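PDB 6LJ9: SUMO-1 cysteine protease S273R from African swine fever virus pig/Kenya/KEN-50/1950, which probably cleaves the viral pp220 and pp62 polyproteins into core-shell proteins and dampens host pyroptosis and cGAS-STING signalling through its cysteine protease activity. Local coordinates for residues B[95-100]-B[154-159]; B[132-137]-B[209-214]; B[170-175]-B[198-203]. All coordinates share one frame; numbering follows the deposited sequence.

Contact 1. Residues B[95-100]-B[154-159]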
loop_
_atom_site.group_PDB
_atom_site.type_symbol
_atom_site.label_atom_id
_atom_site.label_comp_id
_atom_site.label_asym_id
_atom_site.label_seq_id
_atom_site.Cartn_x
_atom_site.Cartn_y
_atom_site.Cartn_z
ATOM N N GLU B 95 14.168 -7.590 -13.229
ATOM C CA GLU B 95 14.826 -7.076 -12.036
ATOM C C GLU B 95 14.256 -5.737 -11.587
ATOM O O GLU B 95 14.414 -5.372 -10.417
ATOM C CB GLU B 95 16.329 -6.962 -12.290
ATOM C CG GLU B 95 16.988 -8.298 -12.596
ATOM C CD GLU B 95 18.372 -8.145 -13.191
ATOM O OE1 GLU B 95 18.903 -7.015 -13.178
ATOM O OE2 GLU B 95 18.928 -9.154 -13.675
ATOM N N THR B 96 13.597 -4.999 -12.483
ATOM C CA THR B 96 12.946 -3.756 -12.084
ATOM C C THR B 96 11.627 -4.031 -11.369
ATOM O O THR B 96 11.348 -3.443 -10.318
ATOM C CB THR B 96 12.718 -2.861 -13.307
ATOM O OG1 THR B 96 13.981 -2.438 -13.833
ATOM C CG2 THR B 96 11.894 -1.636 -12.931
ATOM N N LEU B 97 10.807 -4.929 -11.925
ATOM C CA LEU B 97 9.529 -5.253 -11.300
ATOM C C LEU B 97 9.719 -5.985 -9.978
ATOM O O LEU B 97 8.888 -5.853 -9.073
ATOM C CB LEU B 97 8.672 -6.087 -12.253
ATOM C CG LEU B 97 8.277 -5.405 -13.565
ATOM C CD1 LEU B 97 7.359 -6.305 -14.375
ATOM C CD2 LEU B 97 7.616 -4.062 -13.294
ATOM N N GLN B 98 10.802 -6.758 -9.849
ATOM C CA GLN B 98 11.110 -7.386 -8.568
ATOM C C GLN B 98 11.434 -6.351 -7.497
ATOM O O GLN B 98 11.146 -6.576 -6.317
ATOM C CB GLN B 98 12.272 -8.366 -8.728
ATOM C CG GLN B 98 11.900 -9.668 -9.419
ATOM C CD GLN B 98 13.106 -10.548 -9.683
ATOM O OE1 GLN B 98 14.184 -10.059 -10.021
ATOM N NE2 GLN B 98 12.932 -11.855 -9.525
ATOM N N ARG B 99 12.027 -5.217 -7.881
ATOM C CA ARG B 99 12.332 -4.176 -6.904
ATOM C C ARG B 99 11.088 -3.383 -6.524
ATOM O O ARG B 99 10.944 -2.965 -5.369
ATOM C CB ARG B 99 13.413 -3.241 -7.447
ATOM C CG ARG B 99 14.824 -3.799 -7.348
ATOM C CD ARG B 99 15.821 -2.943 -8.114
ATOM N NE ARG B 99 17.198 -3.331 -7.821
ATOM C CZ ARG B 99 17.821 -4.363 -8.380
ATOM N NH1 ARG B 99 17.189 -5.121 -9.267
ATOM N NH2 ARG B 99 19.074 -4.642 -8.049
ATOM N N TRP B 100 10.182 -3.159 -7.479
ATOM C CA TRP B 100 8.948 -2.444 -7.169
ATOM C C TRP B 100 8.054 -3.251 -6.237
ATOM O O TRP B 100 7.287 -2.670 -5.460
ATOM C CB TRP B 100 8.200 -2.100 -8.457
ATOM C CG TRP B 100 8.890 -1.072 -9.297
ATOM C CD1 TRP B 100 10.011 -0.362 -8.973
ATOM C CD2 TRP B 100 8.504 -0.634 -10.605
ATOM N NE1 TRP B 100 10.346 0.488 -9.998
ATOM C CE2 TRP B 100 9.436 0.340 -11.012
ATOM C CE3 TRP B 100 7.460 -0.974 -11.471
ATOM C CZ2 TRP B 100 9.356 0.980 -12.247
ATOM C CZ3 TRP B 100 7.382 -0.338 -12.697
ATOM C CH2 TRP B 100 8.324 0.627 -13.074
ATOM N N GLY B 154 1.142 -6.937 -12.542
ATOM C CA GLY B 154 1.867 -6.251 -13.592
ATOM C C GLY B 154 2.790 -7.153 -14.384
ATOM O O GLY B 154 3.458 -8.021 -13.817
ATOM N N CYS B 155 2.840 -6.951 -15.697
ATOM C CA CYS B 155 3.693 -7.763 -16.550
ATOM C C CYS B 155 3.997 -6.994 -17.827
ATOM O O CYS B 155 3.157 -6.245 -18.331
ATOM C CB CYS B 155 3.036 -9.109 -16.876
ATOM S SG CYS B 155 4.206 -10.436 -17.222
ATOM N N VAL B 156 5.212 -7.185 -18.333
ATOM C CA VAL B 156 5.656 -6.612 -19.598
ATOM C C VAL B 156 6.031 -7.762 -20.518
ATOM O O VAL B 156 6.814 -8.637 -20.133
ATOM C CB VAL B 156 6.848 -5.657 -19.407
ATOM C CG1 VAL B 156 7.283 -5.077 -20.742
ATOM C CG2 VAL B 156 6.497 -4.553 -18.423
ATOM N N LEU B 157 5.476 -7.764 -21.729
ATOM C CA LEU B 157 5.673 -8.865 -22.659
ATOM C C LEU B 157 6.105 -8.342 -24.022
ATOM O O LEU B 157 5.896 -7.175 -24.364
ATOM C CB LEU B 157 4.404 -9.718 -22.800
ATOM C CG LEU B 157 3.120 -9.031 -23.260
ATOM C CD1 LEU B 157 2.779 -9.435 -24.687
ATOM C CD2 LEU B 157 1.981 -9.369 -22.317
ATOM N N ASN B 158 6.712 -9.236 -24.799
ATOM C CA ASN B 158 7.224 -8.924 -26.127
ATOM C C ASN B 158 6.241 -9.444 -27.168
ATOM O O ASN B 158 5.909 -10.634 -27.174
ATOM C CB ASN B 158 8.605 -9.549 -26.329
ATOM C CG ASN B 158 9.313 -9.024 -27.564
ATOM O OD1 ASN B 158 8.698 -8.417 -28.439
ATOM N ND2 ASN B 158 10.617 -9.261 -27.640
ATOM N N THR B 159 5.783 -8.555 -28.048
ATOM C CA THR B 159 4.841 -8.910 -29.102
ATOM C C THR B 159 5.527 -9.419 -30.363
ATOM O O THR B 159 4.886 -9.487 -31.416
ATOM C CB THR B 159 3.957 -7.710 -29.452
ATOM O OG1 THR B 159 4.776 -6.624 -29.901
ATOM C CG2 THR B 159 3.154 -7.269 -28.240
#
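L97 and G154 mark the closest backbone approach, with their CA atoms 8.1 Å apart. The first lies on helix 90-103 and the second on strand 152-158. This is helix-on-sheet packing against the mixed sheet of a Ulp1-type cysteine protease fold. No hydrogen bond joins the two segments, and the helix reaches the strand through one side chain, L97, which meets a backbone carbonyl and a valine methyl.

L97 carries the contact from the helix side. Its CG is anti to the carbonyl carbon (chi1 -62°), and CD1 continues the extended chain toward the strand (chi2 -176°). The strand answers with V156, whose CB also points at the helix. C155, between G154 and V156, turns the other way and forms a disulfide with C110. At G154, which has no side chain, the leucine methyl lies near the backbone carbonyl O.

Helix 232-244 covers the same region, with L237 against L97 and with S236 and I240 against V156. That helix begins with C232, the inferred nucleophile. The V156 side chain is about 8 Å from that of C232.

All three touching residues are buried, but the packing is light. L97 CD1 lies 4.3 Å from G154 O and 4.5 Å from V156 CG2.

Contact 2. Residues B[132-137]-B[209-214]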
loop_
_atom_site.group_PDB
_atom_site.type_symbol
_atom_site.label_atom_id
_atom_site.label_comp_id
_atom_site.label_asym_id
_atom_site.label_seq_id
_atom_site.Cartn_x
_atom_site.Cartn_y
_atom_site.Cartn_z
ATOM N N VAL B 132 -3.838 -15.083 -6.715
ATOM C CA VAL B 132 -3.016 -13.888 -6.534
ATOM C C VAL B 132 -3.672 -12.948 -5.533
ATOM O O VAL B 132 -3.021 -12.416 -4.627
ATOM C CB VAL B 132 -2.773 -13.191 -7.885
ATOM C CG1 VAL B 132 -2.125 -11.830 -7.677
ATOM C CG2 VAL B 132 -1.909 -14.057 -8.775
ATOM N N TYR B 133 -4.982 -12.735 -5.681
ATOM C CA TYR B 133 -5.699 -11.847 -4.775
ATOM C C TYR B 133 -5.746 -12.416 -3.362
ATOM O O TYR B 133 -5.648 -11.669 -2.381
ATOM C CB TYR B 133 -7.111 -11.598 -5.306
ATOM C CG TYR B 133 -7.879 -10.537 -4.555
ATOM C CD1 TYR B 133 -7.794 -9.200 -4.923
ATOM C CD2 TYR B 133 -8.697 -10.871 -3.484
ATOM C CE1 TYR B 133 -8.497 -8.227 -4.240
ATOM C CE2 TYR B 133 -9.402 -9.906 -2.797
ATOM C CZ TYR B 133 -9.300 -8.587 -3.177
ATOM O OH TYR B 133 -10.007 -7.629 -2.488
ATOM N N LYS B 134 -5.889 -13.735 -3.238
ATOM C CA LYS B 134 -5.979 -14.378 -1.933
ATOM C C LYS B 134 -4.623 -14.571 -1.266
ATOM O O LYS B 134 -4.580 -14.922 -0.082
ATOM C CB LYS B 134 -6.680 -15.732 -2.064
ATOM C CG LYS B 134 -8.185 -15.641 -2.249
ATOM C CD LYS B 134 -8.805 -17.025 -2.334
ATOM C CE LYS B 134 -10.234 -17.027 -1.815
ATOM N NZ LYS B 134 -11.093 -16.053 -2.541
ATOM N N GLY B 135 -3.528 -14.353 -1.985
ATOM C CA GLY B 135 -2.210 -14.556 -1.417
ATOM C C GLY B 135 -1.744 -15.993 -1.430
ATOM O O GLY B 135 -1.151 -16.459 -0.449
ATOM N N GLU B 136 -1.997 -16.716 -2.522
ATOM C CA GLU B 136 -1.639 -18.124 -2.616
ATOM C C GLU B 136 -0.777 -18.425 -3.835
ATOM O O GLU B 136 -0.608 -19.598 -4.186
ATOM C CB GLU B 136 -2.906 -18.990 -2.633
ATOM C CG GLU B 136 -3.833 -18.748 -1.446
ATOM C CD GLU B 136 -5.120 -19.546 -1.534
ATOM O OE1 GLU B 136 -5.323 -20.237 -2.555
ATOM O OE2 GLU B 136 -5.928 -19.483 -0.584
ATOM N N GLU B 137 -0.231 -17.403 -4.488
ATOM C CA GLU B 137 0.649 -17.569 -5.635
ATOM C C GLU B 137 2.057 -17.115 -5.278
ATOM O O GLU B 137 2.240 -16.097 -4.604
ATOM C CB GLU B 137 0.140 -16.778 -6.845
ATOM C CG GLU B 137 -1.038 -17.415 -7.564
ATOM C CD GLU B 137 -0.624 -18.555 -8.475
ATOM O OE1 GLU B 137 -1.516 -19.214 -9.051
ATOM O OE2 GLU B 137 0.593 -18.792 -8.623
ATOM N N LEU B 209 -14.413 -12.607 -11.934
ATOM C CA LEU B 209 -15.858 -12.513 -11.762
ATOM C C LEU B 209 -16.388 -13.476 -10.709
ATOM O O LEU B 209 -17.566 -13.379 -10.347
ATOM C CB LEU B 209 -16.568 -12.763 -13.093
ATOM C CG LEU B 209 -16.698 -11.565 -14.036
ATOM C CD1 LEU B 209 -17.320 -11.988 -15.357
ATOM C CD2 LEU B 209 -17.517 -10.462 -13.384
ATOM N N LYS B 210 -15.557 -14.401 -10.220
ATOM C CA LYS B 210 -15.961 -15.306 -9.150
ATOM C C LYS B 210 -15.828 -14.675 -7.769
ATOM O O LYS B 210 -16.487 -15.132 -6.829
ATOM C CB LYS B 210 -15.136 -16.597 -9.210
ATOM C CG LYS B 210 -15.295 -17.402 -10.501
ATOM C CD LYS B 210 -14.479 -18.683 -10.444
ATOM C CE LYS B 210 -12.986 -18.372 -10.333
ATOM N NZ LYS B 210 -12.168 -19.555 -9.976
ATOM N N ILE B 211 -14.999 -13.641 -7.622
ATOM C CA ILE B 211 -14.801 -12.970 -6.342
ATOM C C ILE B 211 -15.151 -11.492 -6.392
ATOM O O ILE B 211 -15.064 -10.815 -5.363
ATOM C CB ILE B 211 -13.358 -13.155 -5.826
ATOM C CG1 ILE B 211 -12.366 -12.457 -6.756
ATOM C CG2 ILE B 211 -13.016 -14.632 -5.702
ATOM C CD1 ILE B 211 -10.940 -12.507 -6.260
ATOM N N HIS B 212 -15.539 -10.966 -7.553
ATOM C CA HIS B 212 -15.941 -9.571 -7.665
ATOM C C HIS B 212 -17.035 -9.454 -8.715
ATOM O O HIS B 212 -17.189 -10.319 -9.580
ATOM C CB HIS B 212 -14.758 -8.659 -8.018
ATOM C CG HIS B 212 -15.026 -7.204 -7.785
ATOM N ND1 HIS B 212 -15.387 -6.702 -6.554
ATOM C CD2 HIS B 212 -14.985 -6.143 -8.626
ATOM C CE1 HIS B 212 -15.556 -5.395 -6.645
ATOM N NE2 HIS B 212 -15.318 -5.031 -7.892
ATOM N N HIS B 213 -17.788 -8.358 -8.635
ATOM C CA HIS B 213 -18.975 -8.182 -9.458
ATOM C C HIS B 213 -18.736 -7.349 -10.711
ATOM O O HIS B 213 -19.493 -7.489 -11.678
ATOM C CB HIS B 213 -20.092 -7.540 -8.627
ATOM C CG HIS B 213 -19.674 -6.294 -7.909
ATOM N ND1 HIS B 213 -19.486 -5.091 -8.556
ATOM C CD2 HIS B 213 -19.411 -6.063 -6.601
ATOM C CE1 HIS B 213 -19.126 -4.173 -7.677
ATOM N NE2 HIS B 213 -19.072 -4.736 -6.484
ATOM N N THR B 214 -17.711 -6.499 -10.728
ATOM C CA THR B 214 -17.446 -5.617 -11.862
ATOM C C THR B 214 -16.002 -5.804 -12.308
ATOM O O THR B 214 -15.074 -5.373 -11.616
ATOM C CB THR B 214 -17.714 -4.157 -11.500
ATOM O OG1 THR B 214 -18.998 -4.050 -10.874
ATOM C CG2 THR B 214 -17.694 -3.290 -12.749
#
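I211 has the most surface buried here, and it meets two consecutive residues, Y133 and K134, at the end of helix 129-134. Each of its two outer methyls has its own partner. CD1 reaches the tyrosine and lies 3.9 Å from Y133 CD2, and it is almost as close to Y133 CB and CG. The methyl thus sits by the root of the ring, away from the hydroxyl, and approaches the ring at a slant. Y133 CG is anti to its backbone N (chi1 -172°), which carries the ring toward the loop.

CG2 of I211 meets the lysine. K134 runs past the isoleucine in the opposite direction, and a bend at its last torsion (chi4 57°) leaves NZ 4.0 Å from I211 CG2. This is plain packing, with no hydrogen bond.

W181 meets the Y133 ring with the two planes at about 35°, and it also stacks on H212. N246 of the second subunit packs on Y133.

G135, with positive phi, ends helix 129-134 in a Schellman motif just after the contact. I211 belongs to the loop from helix 195-208 to strand 215-220, the return leg of a beta-alpha-beta crossover.

Contact 3. Residues B[170-175]-B[198-203]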
loop_
_atom_site.group_PDB
_atom_site.type_symbol
_atom_site.label_atom_id
_atom_site.label_comp_id
_atom_site.label_asym_id
_atom_site.label_seq_id
_atom_site.Cartn_x
_atom_site.Cartn_y
_atom_site.Cartn_z
ATOM N N VAL B 170 5.060 -4.397 -24.510
ATOM C CA VAL B 170 3.767 -3.864 -24.106
ATOM C C VAL B 170 3.517 -4.285 -22.665
ATOM O O VAL B 170 4.091 -5.257 -22.167
ATOM C CB VAL B 170 2.614 -4.335 -25.019
ATOM C CG1 VAL B 170 2.846 -3.882 -26.454
ATOM C CG2 VAL B 170 2.468 -5.842 -24.950
ATOM N N ALA B 171 2.651 -3.536 -21.991
ATOM C CA ALA B 171 2.378 -3.742 -20.578
ATOM C C ALA B 171 0.986 -4.328 -20.374
ATOM O O ALA B 171 0.061 -4.064 -21.147
ATOM C CB ALA B 171 2.504 -2.430 -19.797
ATOM N N ILE B 172 0.854 -5.135 -19.322
ATOM C CA ILE B 172 -0.427 -5.669 -18.875
ATOM C C ILE B 172 -0.556 -5.384 -17.386
ATOM O O ILE B 172 0.325 -5.750 -16.602
ATOM C CB ILE B 172 -0.560 -7.180 -19.151
ATOM C CG1 ILE B 172 -0.833 -7.433 -20.636
ATOM C CG2 ILE B 172 -1.656 -7.792 -18.285
ATOM C CD1 ILE B 172 -1.302 -8.844 -20.948
ATOM N N PHE B 173 -1.647 -4.726 -17.000
ATOM C CA PHE B 173 -1.875 -4.339 -15.615
ATOM C C PHE B 173 -3.282 -4.740 -15.202
ATOM O O PHE B 173 -4.248 -4.447 -15.914
ATOM C CB PHE B 173 -1.672 -2.832 -15.423
ATOM C CG PHE B 173 -1.629 -2.408 -13.985
ATOM C CD1 PHE B 173 -0.465 -2.543 -13.246
ATOM C CD2 PHE B 173 -2.750 -1.875 -13.370
ATOM C CE1 PHE B 173 -0.420 -2.156 -11.921
ATOM C CE2 PHE B 173 -2.712 -1.487 -12.045
ATOM C CZ PHE B 173 -1.545 -1.627 -11.320
ATOM N N VAL B 174 -3.391 -5.409 -14.058
ATOM C CA VAL B 174 -4.670 -5.817 -13.490
ATOM C C VAL B 174 -4.855 -5.043 -12.194
ATOM O O VAL B 174 -4.104 -5.238 -11.230
ATOM C CB VAL B 174 -4.736 -7.330 -13.247
ATOM C CG1 VAL B 174 -6.058 -7.707 -12.595
ATOM C CG2 VAL B 174 -4.542 -8.085 -14.552
ATOM N N ASP B 175 -5.849 -4.161 -12.166
ATOM C CA ASP B 175 -6.117 -3.317 -11.009
ATOM C C ASP B 175 -7.305 -3.904 -10.254
ATOM O O ASP B 175 -8.438 -3.873 -10.746
ATOM C CB ASP B 175 -6.386 -1.877 -11.440
ATOM C CG ASP B 175 -6.441 -0.914 -10.270
ATOM O OD1 ASP B 175 -6.275 -1.356 -9.114
ATOM O OD2 ASP B 175 -6.647 0.294 -10.510
ATOM N N ILE B 198 -5.909 -11.478 -25.995
ATOM C CA ILE B 198 -7.341 -11.333 -25.737
ATOM C C ILE B 198 -7.869 -12.532 -24.955
ATOM O O ILE B 198 -8.633 -12.376 -23.994
ATOM C CB ILE B 198 -8.104 -11.134 -27.061
ATOM C CG1 ILE B 198 -7.685 -9.822 -27.728
ATOM C CG2 ILE B 198 -9.608 -11.157 -26.824
ATOM C CD1 ILE B 198 -8.119 -8.582 -26.972
ATOM N N ARG B 199 -7.467 -13.744 -25.347
ATOM C CA ARG B 199 -7.919 -14.937 -24.634
ATOM C C ARG B 199 -7.463 -14.917 -23.181
ATOM O O ARG B 199 -8.218 -15.298 -22.277
ATOM C CB ARG B 199 -7.408 -16.200 -25.326
ATOM C CG ARG B 199 -7.693 -16.270 -26.814
ATOM C CD ARG B 199 -6.939 -17.431 -27.433
ATOM N NE ARG B 199 -6.604 -17.183 -28.830
ATOM C CZ ARG B 199 -5.652 -17.830 -29.493
ATOM N NH1 ARG B 199 -4.936 -18.764 -28.881
ATOM N NH2 ARG B 199 -5.412 -17.541 -30.764
ATOM N N TRP B 200 -6.227 -14.475 -22.938
ATOM C CA TRP B 200 -5.716 -14.404 -21.573
ATOM C C TRP B 200 -6.493 -13.388 -20.743
ATOM O O TRP B 200 -6.845 -13.662 -19.590
ATOM C CB TRP B 200 -4.226 -14.063 -21.585
ATOM C CG TRP B 200 -3.601 -14.064 -20.223
ATOM C CD1 TRP B 200 -2.994 -15.116 -19.602
ATOM C CD2 TRP B 200 -3.523 -12.961 -19.313
ATOM N NE1 TRP B 200 -2.541 -14.737 -18.361
ATOM C CE2 TRP B 200 -2.855 -13.418 -18.160
ATOM C CE3 TRP B 200 -3.953 -11.631 -19.360
ATOM C CZ2 TRP B 200 -2.606 -12.593 -17.064
ATOM C CZ3 TRP B 200 -3.705 -10.813 -18.271
ATOM C CH2 TRP B 200 -3.038 -11.298 -17.139
HETATM N N MSE B 201 -6.766 -12.215 -21.306
HETATM C CA MSE B 201 -7.540 -11.190 -20.612
HETATM C C MSE B 201 -8.956 -11.677 -20.315
HETATM O O MSE B 201 -9.508 -11.397 -19.252
HETATM C CB MSE B 201 -7.591 -9.902 -21.438
HETATM C CG MSE B 201 -6.229 -9.280 -21.700
HETATM SE SE MSE B 201 -6.316 -7.720 -22.865
HETATM C CE MSE B 201 -7.297 -6.521 -21.685
ATOM N N GLU B 202 -9.536 -12.411 -21.267
ATOM C CA GLU B 202 -10.869 -12.966 -21.058
ATOM C C GLU B 202 -10.858 -14.041 -19.977
ATOM O O GLU B 202 -11.781 -14.112 -19.156
ATOM C CB GLU B 202 -11.410 -13.530 -22.372
ATOM C CG GLU B 202 -11.799 -12.478 -23.397
ATOM C CD GLU B 202 -12.870 -11.535 -22.887
ATOM O OE1 GLU B 202 -12.632 -10.309 -22.885
ATOM O OE2 GLU B 202 -13.946 -12.021 -22.481
ATOM N N ARG B 203 -9.822 -14.884 -19.956
ATOM C CA ARG B 203 -9.744 -15.935 -18.947
ATOM C C ARG B 203 -9.598 -15.348 -17.548
ATOM O O ARG B 203 -10.199 -15.848 -16.590
ATOM C CB ARG B 203 -8.582 -16.880 -19.265
ATOM C CG ARG B 203 -8.572 -18.177 -18.459
ATOM C CD ARG B 203 -7.728 -18.067 -17.190
ATOM N NE ARG B 203 -6.317 -17.834 -17.489
ATOM C CZ ARG B 203 -5.415 -18.797 -17.648
ATOM N NH1 ARG B 203 -5.771 -20.070 -17.532
ATOM N NH2 ARG B 203 -4.153 -18.491 -17.919
#
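I172, which packs on W200, is also the strand residue whose backbone comes nearest the helix: its CA is 9.2 Å from the CA of M201. The strand is 169-175 and the helix is 195-208. Side chains bridge the gap, and no hydrogen bond crosses it.

W200 carries the helix side of the contact. Its CG is anti to the backbone N (chi1 -176°), and the indole is held out from the helix toward the sheet. The six-membered ring leads, and its outer carbons do the touching.

I172 is the main partner. CG2 lies 3.7 Å from W200 CZ3 and 3.9 Å from W200 CH2. The other end of the isoleucine, CD1, comes to 4.1 Å from W200 CZ3. Both methyls therefore lie near CZ3. The methyls approach at a slant to the indole plane.

V174 adds a looser touch. It is two residues along the strand, so its side chain points to the same face of the sheet as that of I172. Its CG2 is 4.4 Å from W200 CH2. F173, between them, points to the opposite face.

All three touching residues are buried, and the contact is wholly apolar. The I172 side chain is about 9 Å from that of N187, an inferred active-site residue.

I120 and H121 also pack on W200. Strand 169-175 is the middle strand of the mixed sheet, with backbone bonds to strand 152-158 on one side and strand 181-186 on the other. Helix 195-208 covers one face of it through W200. Helix 232-244 covers the other, where S236 meets A171 and Y239, R243 and L244 meet F173.

Overall arrangement
Contacts 1 and 3 are buried, and contact 2 lies at the surface, about 23 Å from the centre of the chain. Contacts 1 and 3 use neighbouring antiparallel strands of one sheet, joined by a probable hydrogen bond from I172 N to C155 O (2.7 Å). Their helices cover opposite faces of that sheet. Contact 2 touches neither, but contact 3 is nested within the loop it closes. The two share a chain path: helix 195-208 of contact 3 runs into the loop of contact 2. None has a hydrogen bond across it, and only contact 3 is wholly apolar. In contact 1 a leucine methyl meets a valine methyl and a backbone carbonyl, in contact 3 an indole meets two aliphatic side chains, and in contact 2 an isoleucine meets a tyrosine ring and an exposed lysine.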